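Local coordinates for filamentation induced by cAMP protein Fic (Desulfovibrio alaskensis, PDB 4RGL) that is of unknown function but belongs to the Fic/DOC family, with a mostly helical fold and a small C-terminal domain of the HTH clan, at residues T13-I18 against F240-L245; E27-Y32 against N203-L208. One frame throughout, in Å; residues are numbered along the deposited sequence.

Contact 1: residues T13-I18 against F240-L245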
ATOM      1  N   THR A  13     -13.176  13.863 -21.136  1.00129.04           N
ATOM      2  CA  THR A  13     -12.878  15.204 -21.674  1.00129.61           C
ATOM      3  C   THR A  13     -11.776  15.856 -20.826  1.00130.20           C
ATOM      4  O   THR A  13     -11.959  16.060 -19.622  1.00128.85           O
ATOM      5  CB  THR A  13     -14.151  16.076 -21.727  1.00139.74           C
ATOM      6  OG1 THR A  13     -14.747  16.110 -20.431  1.00139.47           O
ATOM      7  CG2 THR A  13     -15.166  15.574 -22.759  1.00139.51           C
ATOM      8  N   ILE A  14     -10.605  16.126 -21.444  1.00125.08           N
ATOM      9  CA  ILE A  14      -9.426  16.651 -20.737  1.00123.16           C
ATOM     10  C   ILE A  14      -9.679  18.115 -20.269  1.00124.43           C
ATOM     11  O   ILE A  14     -10.606  18.766 -20.747  1.00125.45           O
ATOM     12  CB  ILE A  14      -8.137  16.552 -21.638  1.00127.65           C
ATOM     13  CG1 ILE A  14      -7.902  15.093 -22.146  1.00127.68           C
ATOM     14  CG2 ILE A  14      -6.902  17.073 -20.898  1.00128.11           C
ATOM     15  CD1 ILE A  14      -8.787  14.660 -23.380  1.00136.00           C
ATOM     16  N   THR A  15      -8.884  18.584 -19.294  1.00117.72           N
ATOM     17  CA  THR A  15      -9.001  19.932 -18.731  1.00117.11           C
ATOM     18  C   THR A  15      -7.591  20.441 -18.311  1.00119.57           C
ATOM     19  O   THR A  15      -6.722  19.630 -17.980  1.00118.55           O
ATOM     20  CB  THR A  15     -10.007  19.925 -17.533  1.00120.86           C
ATOM     21  OG1 THR A  15     -10.015  21.205 -16.910  1.00120.63           O
ATOM     22  CG2 THR A  15      -9.682  18.879 -16.516  1.00116.96           C
ATOM     23  N   PRO A  16      -7.344  21.787 -18.307  1.00115.86           N
ATOM     24  CA  PRO A  16      -6.006  22.282 -17.917  1.00115.27           C
ATOM     25  C   PRO A  16      -5.568  21.781 -16.528  1.00113.00           C
ATOM     26  O   PRO A  16      -4.375  21.690 -16.264  1.00112.74           O
ATOM     27  CB  PRO A  16      -6.174  23.814 -17.924  1.00119.40           C
ATOM     28  CG  PRO A  16      -7.659  24.055 -18.007  1.00124.23           C
ATOM     29  CD  PRO A  16      -8.228  22.893 -18.720  1.00119.01           C
ATOM     30  N   ALA A  17      -6.528  21.451 -15.652  1.00104.77           N
ATOM     31  CA  ALA A  17      -6.211  20.918 -14.326  1.00101.26           C
ATOM     32  C   ALA A  17      -5.601  19.511 -14.427  1.00 99.97           C
ATOM     33  O   ALA A  17      -4.655  19.200 -13.699  1.00 98.90           O
ATOM     34  CB  ALA A  17      -7.460  20.887 -13.459  1.00100.80           C
ATOM     35  N   ILE A  18      -6.121  18.667 -15.371  1.00 93.17           N
ATOM     36  CA  ILE A  18      -5.623  17.297 -15.574  1.00 90.43           C
ATOM     37  C   ILE A  18      -4.159  17.321 -16.042  1.00 93.29           C
ATOM     38  O   ILE A  18      -3.321  16.643 -15.446  1.00 91.60           O
ATOM     39  CB  ILE A  18      -6.523  16.506 -16.581  1.00 93.02           C
ATOM     40  CG1 ILE A  18      -7.832  16.039 -15.900  1.00 91.82           C
ATOM     41  CG2 ILE A  18      -5.760  15.300 -17.181  1.00 92.98           C
ATOM     42  CD1 ILE A  18      -8.897  15.351 -16.906  1.00 99.43           C
ATOM     43  N   PHE A 240     -14.242  13.590 -11.431  1.00 83.95           N
ATOM     44  CA  PHE A 240     -13.730  12.426 -10.710  1.00 81.22           C
ATOM     45  C   PHE A 240     -12.242  12.212 -11.027  1.00 83.22           C
ATOM     46  O   PHE A 240     -11.454  11.910 -10.122  1.00 82.09           O
ATOM     47  CB  PHE A 240     -14.549  11.164 -11.064  1.00 81.78           C
ATOM     48  CG  PHE A 240     -14.036   9.889 -10.429  1.00 81.67           C
ATOM     49  CD1 PHE A 240     -14.353   9.573  -9.112  1.00 83.29           C
ATOM     50  CD2 PHE A 240     -13.286   8.978 -11.165  1.00 83.34           C
ATOM     51  CE1 PHE A 240     -13.884   8.391  -8.527  1.00 82.93           C
ATOM     52  CE2 PHE A 240     -12.825   7.794 -10.581  1.00 85.04           C
ATOM     53  CZ  PHE A 240     -13.133   7.505  -9.268  1.00 82.02           C
ATOM     54  N   VAL A 241     -11.858  12.390 -12.311  1.00 79.01           N
ATOM     55  CA  VAL A 241     -10.469  12.240 -12.751  1.00 78.56           C
ATOM     56  C   VAL A 241      -9.594  13.285 -12.044  1.00 79.87           C
ATOM     57  O   VAL A 241      -8.534  12.940 -11.521  1.00 78.08           O
ATOM     58  CB  VAL A 241     -10.349  12.344 -14.296  1.00 83.96           C
ATOM     59  CG1 VAL A 241      -8.890  12.253 -14.743  1.00 84.24           C
ATOM     60  CG2 VAL A 241     -11.189  11.269 -14.978  1.00 83.46           C
ATOM     61  N   GLU A 242     -10.093  14.539 -11.940  1.00 75.95           N
ATOM     62  CA  GLU A 242      -9.397  15.599 -11.206  1.00 75.84           C
ATOM     63  C   GLU A 242      -9.195  15.205  -9.747  1.00 77.38           C
ATOM     64  O   GLU A 242      -8.109  15.404  -9.204  1.00 76.75           O
ATOM     65  CB  GLU A 242     -10.177  16.927 -11.285  1.00 78.48           C
ATOM     66  CG  GLU A 242     -10.118  17.618 -12.640  1.00 87.75           C
ATOM     67  CD  GLU A 242     -10.812  18.971 -12.669  1.00106.72           C
ATOM     68  OE1 GLU A 242     -11.456  19.333 -11.658  1.00 96.55           O
ATOM     69  OE2 GLU A 242     -10.700  19.674 -13.698  1.00105.32           O
ATOM     70  N   PHE A 243     -10.252  14.637  -9.103  1.00 72.65           N
ATOM     71  CA  PHE A 243     -10.184  14.234  -7.699  1.00 71.24           C
ATOM     72  C   PHE A 243      -9.165  13.136  -7.503  1.00 74.09           C
ATOM     73  O   PHE A 243      -8.325  13.232  -6.604  1.00 74.67           O
ATOM     74  CB  PHE A 243     -11.563  13.768  -7.189  1.00 72.38           C
ATOM     75  CG  PHE A 243     -11.568  13.364  -5.725  1.00 73.31           C
ATOM     76  CD1 PHE A 243     -11.814  14.303  -4.727  1.00 76.98           C
ATOM     77  CD2 PHE A 243     -11.288  12.052  -5.345  1.00 74.41           C
ATOM     78  CE1 PHE A 243     -11.792  13.935  -3.376  1.00 77.40           C
ATOM     79  CE2 PHE A 243     -11.241  11.694  -3.993  1.00 76.59           C
ATOM     80  CZ  PHE A 243     -11.498  12.637  -3.018  1.00 75.27           C
HETATM   81  N   MSE A 244      -9.246  12.064  -8.326  1.00 68.31           N
HETATM   82  CA  MSE A 244      -8.371  10.909  -8.179  1.00 66.59           C
HETATM   83  C   MSE A 244      -6.911  11.271  -8.483  1.00 70.56           C
HETATM   84  O   MSE A 244      -6.029  10.936  -7.687  1.00 69.76           O
HETATM   85  CB  MSE A 244      -8.830   9.765  -9.073  1.00 68.50           C
HETATM   86  CG  MSE A 244      -8.244   8.414  -8.663  1.00 74.40           C
HETATM   87 SE   MSE A 244      -8.619   7.975  -6.788  0.75 80.65          SE
HETATM   88  CE  MSE A 244     -10.546   8.102  -6.832  1.00 76.89           C
ATOM     89  N   LEU A 245      -6.650  11.989  -9.621  1.00 67.47           N
ATOM     90  CA  LEU A 245      -5.282  12.438  -9.945  1.00 67.85           C
ATOM     91  C   LEU A 245      -4.754  13.353  -8.853  1.00 72.57           C
ATOM     92  O   LEU A 245      -3.561  13.325  -8.546  1.00 72.88           O
ATOM     93  CB  LEU A 245      -5.227  13.154 -11.308  1.00 69.09           C
ATOM     94  CG  LEU A 245      -5.431  12.268 -12.549  1.00 73.57           C
ATOM     95  CD1 LEU A 245      -5.433  13.106 -13.811  1.00 75.29           C
ATOM     96  CD2 LEU A 245      -4.362  11.191 -12.641  1.00 74.96           C
TER

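Contact 2: residues E27-Y32 against N203-L208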
ATOM      1  N   GLU A  27       6.544  14.288 -12.841  1.00 73.63           N
ATOM      2  CA  GLU A  27       7.774  14.826 -12.266  1.00 74.44           C
ATOM      3  C   GLU A  27       8.083  14.175 -10.904  1.00 79.94           C
ATOM      4  O   GLU A  27       9.224  13.782 -10.663  1.00 80.28           O
ATOM      5  CB  GLU A  27       7.682  16.349 -12.117  1.00 76.60           C
ATOM      6  CG  GLU A  27       8.976  16.985 -11.631  1.00 82.93           C
ATOM      7  CD  GLU A  27       8.921  18.485 -11.415  1.00100.22           C
ATOM      8  OE1 GLU A  27       7.920  19.114 -11.832  1.00 83.73           O
ATOM      9  OE2 GLU A  27       9.901  19.038 -10.865  1.00 98.44           O
ATOM     10  N   ILE A  28       7.059  14.056 -10.016  1.00 76.55           N
ATOM     11  CA  ILE A  28       7.251  13.465  -8.683  1.00 75.77           C
ATOM     12  C   ILE A  28       7.779  12.017  -8.819  1.00 80.23           C
ATOM     13  O   ILE A  28       8.689  11.631  -8.088  1.00 79.35           O
ATOM     14  CB  ILE A  28       5.939  13.515  -7.837  1.00 77.98           C
ATOM     15  CG1 ILE A  28       5.390  14.975  -7.701  1.00 79.70           C
ATOM     16  CG2 ILE A  28       6.138  12.860  -6.465  1.00 77.89           C
ATOM     17  CD1 ILE A  28       6.365  16.015  -7.000  1.00 93.98           C
ATOM     18  N   ILE A  29       7.228  11.233  -9.791  1.00 77.59           N
ATOM     19  CA  ILE A  29       7.692   9.858 -10.045  1.00 77.44           C
ATOM     20  C   ILE A  29       9.136   9.887 -10.572  1.00 87.30           C
ATOM     21  O   ILE A  29       9.948   9.038 -10.196  1.00 86.87           O
ATOM     22  CB  ILE A  29       6.749   9.111 -11.018  1.00 79.54           C
ATOM     23  CG1 ILE A  29       5.337   8.943 -10.398  1.00 77.45           C
ATOM     24  CG2 ILE A  29       7.345   7.751 -11.414  1.00 80.05           C
ATOM     25  CD1 ILE A  29       4.301   8.347 -11.345  1.00 78.82           C
ATOM     26  N   GLY A  30       9.459  10.913 -11.367  1.00 88.74           N
ATOM     27  CA  GLY A  30      10.815  11.130 -11.860  1.00 91.91           C
ATOM     28  C   GLY A  30      11.833  11.210 -10.739  1.00 99.68           C
ATOM     29  O   GLY A  30      13.007  10.916 -10.946  1.00100.56           O
ATOM     30  N   ARG A  31      11.373  11.602  -9.526  1.00 97.93           N
ATOM     31  CA  ARG A  31      12.189  11.600  -8.308  1.00 98.73           C
ATOM     32  C   ARG A  31      11.992  10.289  -7.526  1.00103.96           C
ATOM     33  O   ARG A  31      12.968   9.639  -7.151  1.00103.52           O
ATOM     34  CB  ARG A  31      11.830  12.803  -7.421  1.00 99.13           C
ATOM     35  CG  ARG A  31      12.718  14.010  -7.625  1.00110.97           C
ATOM     36  CD  ARG A  31      12.287  15.155  -6.725  1.00121.91           C
ATOM     37  NE  ARG A  31      13.345  16.155  -6.562  1.00134.38           N
ATOM     38  CZ  ARG A  31      14.174  16.191  -5.520  1.00148.46           C
ATOM     39  NH1 ARG A  31      14.054  15.307  -4.535  1.00134.35           N
ATOM     40  NH2 ARG A  31      15.111  17.127  -5.442  1.00135.03           N
ATOM     41  N   TYR A  32      10.706   9.891  -7.311  1.00101.94           N
ATOM     42  CA  TYR A  32      10.315   8.665  -6.572  1.00101.42           C
ATOM     43  C   TYR A  32      11.101   7.430  -7.076  1.00107.67           C
ATOM     44  O   TYR A  32      11.254   6.455  -6.338  1.00106.50           O
ATOM     45  CB  TYR A  32       8.787   8.426  -6.713  1.00101.53           C
ATOM     46  CG  TYR A  32       8.236   7.306  -5.848  1.00101.32           C
ATOM     47  CD1 TYR A  32       8.116   7.461  -4.466  1.00102.52           C
ATOM     48  CD2 TYR A  32       7.651   6.179  -6.423  1.00101.23           C
ATOM     49  CE1 TYR A  32       7.533   6.472  -3.671  1.00101.39           C
ATOM     50  CE2 TYR A  32       7.045   5.193  -5.638  1.00100.62           C
ATOM     51  CZ  TYR A  32       6.992   5.344  -4.261  1.00104.93           C
ATOM     52  OH  TYR A  32       6.410   4.372  -3.480  1.00101.06           O
ATOM     53  N   ASN A 203       0.776  -1.760 -14.070  1.00 76.82           N
ATOM     54  CA  ASN A 203       1.053  -2.254 -15.429  1.00 79.08           C
ATOM     55  C   ASN A 203       1.858  -1.213 -16.207  1.00 84.58           C
ATOM     56  O   ASN A 203       2.536  -1.551 -17.177  1.00 86.65           O
ATOM     57  CB  ASN A 203      -0.251  -2.603 -16.169  1.00 81.94           C
ATOM     58  CG  ASN A 203      -0.917  -3.894 -15.687  1.00 98.43           C
ATOM     59  OD1 ASN A 203      -0.423  -4.591 -14.783  1.00 86.12           O
ATOM     60  ND2 ASN A 203      -2.036  -4.256 -16.315  1.00 87.82           N
ATOM     61  N   TRP A 204       1.832   0.050 -15.731  1.00 80.07           N
ATOM     62  CA  TRP A 204       2.630   1.142 -16.285  1.00 80.75           C
ATOM     63  C   TRP A 204       3.945   1.277 -15.515  1.00 83.92           C
ATOM     64  O   TRP A 204       5.023   1.220 -16.112  1.00 84.78           O
ATOM     65  CB  TRP A 204       1.832   2.465 -16.241  1.00 78.78           C
ATOM     66  CG  TRP A 204       2.658   3.699 -16.489  1.00 80.47           C
ATOM     67  CD1 TRP A 204       3.454   3.945 -17.567  1.00 85.30           C
ATOM     68  CD2 TRP A 204       2.599   4.925 -15.747  1.00 79.50           C
ATOM     69  NE1 TRP A 204       3.995   5.206 -17.474  1.00 85.15           N
ATOM     70  CE2 TRP A 204       3.465   5.840 -16.381  1.00 84.61           C
ATOM     71  CE3 TRP A 204       1.910   5.335 -14.594  1.00 78.96           C
ATOM     72  CZ2 TRP A 204       3.682   7.132 -15.889  1.00 83.67           C
ATOM     73  CZ3 TRP A 204       2.136   6.610 -14.101  1.00 80.29           C
ATOM     74  CH2 TRP A 204       3.006   7.495 -14.751  1.00 82.41           C
ATOM     75  N   LYS A 205       3.854   1.461 -14.188  1.00 78.40           N
ATOM     76  CA  LYS A 205       5.020   1.538 -13.315  1.00 77.44           C
ATOM     77  C   LYS A 205       4.783   0.683 -12.067  1.00 79.19           C
ATOM     78  O   LYS A 205       3.897   0.984 -11.258  1.00 77.19           O
ATOM     79  CB  LYS A 205       5.338   2.994 -12.946  1.00 79.22           C
ATOM     80  CG  LYS A 205       5.838   3.799 -14.129  1.00 87.13           C
ATOM     81  CD  LYS A 205       6.279   5.170 -13.736  1.00 88.74           C
ATOM     82  CE  LYS A 205       6.891   5.908 -14.902  1.00 88.42           C
ATOM     83  NZ  LYS A 205       8.137   5.247 -15.400  1.00 86.27           N
ATOM     84  N   PRO A 206       5.509  -0.454 -11.944  1.00 75.59           N
ATOM     85  CA  PRO A 206       5.189  -1.420 -10.873  1.00 74.06           C
ATOM     86  C   PRO A 206       5.409  -0.868  -9.452  1.00 76.84           C
ATOM     87  O   PRO A 206       4.933  -1.471  -8.493  1.00 75.29           O
ATOM     88  CB  PRO A 206       6.138  -2.581 -11.154  1.00 76.80           C
ATOM     89  CG  PRO A 206       6.483  -2.450 -12.597  1.00 83.10           C
ATOM     90  CD  PRO A 206       6.517  -0.994 -12.875  1.00 78.71           C
ATOM     91  N   LEU A 207       6.112   0.277  -9.316  1.00 74.12           N
ATOM     92  CA  LEU A 207       6.335   0.898  -8.000  1.00 73.14           C
ATOM     93  C   LEU A 207       5.037   1.478  -7.446  1.00 74.66           C
ATOM     94  O   LEU A 207       4.866   1.560  -6.225  1.00 73.16           O
ATOM     95  CB  LEU A 207       7.403   2.002  -8.093  1.00 74.77           C
ATOM     96  CG  LEU A 207       8.799   1.552  -8.548  1.00 81.76           C
ATOM     97  CD1 LEU A 207       9.732   2.738  -8.675  1.00 82.96           C
ATOM     98  CD2 LEU A 207       9.393   0.492  -7.580  1.00 84.14           C
ATOM     99  N   LEU A 208       4.101   1.857  -8.348  1.00 70.67           N
ATOM    100  CA  LEU A 208       2.809   2.430  -7.961  1.00 69.05           C
ATOM    101  C   LEU A 208       1.901   1.374  -7.284  1.00 71.29           C
ATOM    102  O   LEU A 208       0.897   1.738  -6.662  1.00 69.91           O
ATOM    103  CB  LEU A 208       2.104   3.030  -9.181  1.00 69.65           C
ATOM    104  CG  LEU A 208       2.795   4.246  -9.816  1.00 75.50           C
ATOM    105  CD1 LEU A 208       2.172   4.587 -11.129  1.00 76.62           C
ATOM    106  CD2 LEU A 208       2.760   5.452  -8.883  1.00 76.99           C
TER

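Contact 1: residues T13-I18 against F240-L245
E242 OE2 lies beside T15 and A17, where helix 16-32 begins. The methyl CG2 of T15 and the methyl CB of A17 border this oxygen, with A17 CB 3.5 Å from E242 OE2. T15 OG1 is 3.6 Å from the same oxygen, and the pair is not a hydrogen bond. The meeting is therefore one of van der Waals contacts around a carboxylate. The E242 chain is extended beyond CG (chi2 -176°), which carries the carboxylate over to the N-terminal turn. The T15 side chain meets it at about a right angle. T15 holds the N-cap position. The partial positive charge of a helix N-terminus would probably favour a carboxylate there.

Beside this polar edge, I18 packs with hydrocarbon. Its two branches serve different partners. I18 CD1 reaches V241 CG1 at 3.8 Å, and I18 CG2 meets L245 CD1 at 4.0 Å. At chi1 -77° the CG2 methyl lies opposite the backbone N of I18, where it meets L245, while the CG1 arm runs to V241. I18 thus spans V241 and L245, one helical turn apart. The backbones come close here, with I18 CA 6.0 Å from E242 CA.

The contact is a helix-to-helix seam, apolar on the side of I18, V241 and L245, with the partly exposed E242 at its margin. Just ahead of the helix, T13 OG1 is hydrogen-bonded to T238 OG1, tying the leading loop to the start of helix 238-257. V241 also rests on C173 and I174 of helix 168-182. L245 touches L169 of that helix and L21 and I25 of helix 16-32. Helix 238-257 therefore packs against both helices 16-32 and 168-182 through the same two residues, V241 and L245.

Contact 2: residues E27-Y32 against N203-L208
I29 meets W204, K205 and L208 with two separate branches, set by its first torsion. At chi1 -64° its CG2 stands anti to the backbone N, while CG1 lies beside that N and brings CD1 up to W204 and L208. Y32 takes a different setting, with its ring anti to the backbone N (chi1 -172°), and passes alongside L207.

I29 CD1 touches both W204 and L208. It meets the six-membered part of the W204 indole at an oblique angle, 3.7 Å from W204 CH2. L208 CD2 closes in on I29 CD1 at 4.1 Å. The CG2 methyl of I29 meets the aliphatic part of the lysine, 3.6 Å from K205 CD. K205 CG in turn lies 3.7 Å above the plane of the W204 ring, over its centre, so the lysine chain covers one face of the indole before its end bends.

This apolar patch joins the last turns of helix 16-32 to the loop that follows helix 189-202 in this largely helical Fic-family chain. In the helix, I28 O accepts from both R31 N and Y32 N. In the loop, L208 N bonds to K205 O, at the start of a 3-10 segment that presents L207 and L208.

L207 CB lies 4.0 Å from Y32 CE2, and L207 also touches T33. The Y32 side chain touches A255 and V256 of helix 238-257 as well. W204 also touches P168 and L169 of helix 168-182, and its ring stands edge-to-face with H167.

Overall arrangement
Both contacts use helix 16-32: contact 1 its first turn, contact 2 its last turns. Their centres are 19 Å apart, and the nearest atoms are about 8 Å apart. Along the chain the order is 13-18, 27-32, 203-208, 240-245, so the pairing of contact 2 falls within the span bridged by contact 1. Helix 238-257 serves both ends: it forms contact 1 and also touches I28 and Y32. In this Fic-family chain, helix 16-32 is thus held by helix 238-257 near both ends and by the 203-208 loop near its C-terminal end. L169 of helix 168-182 touches both L245 and W204.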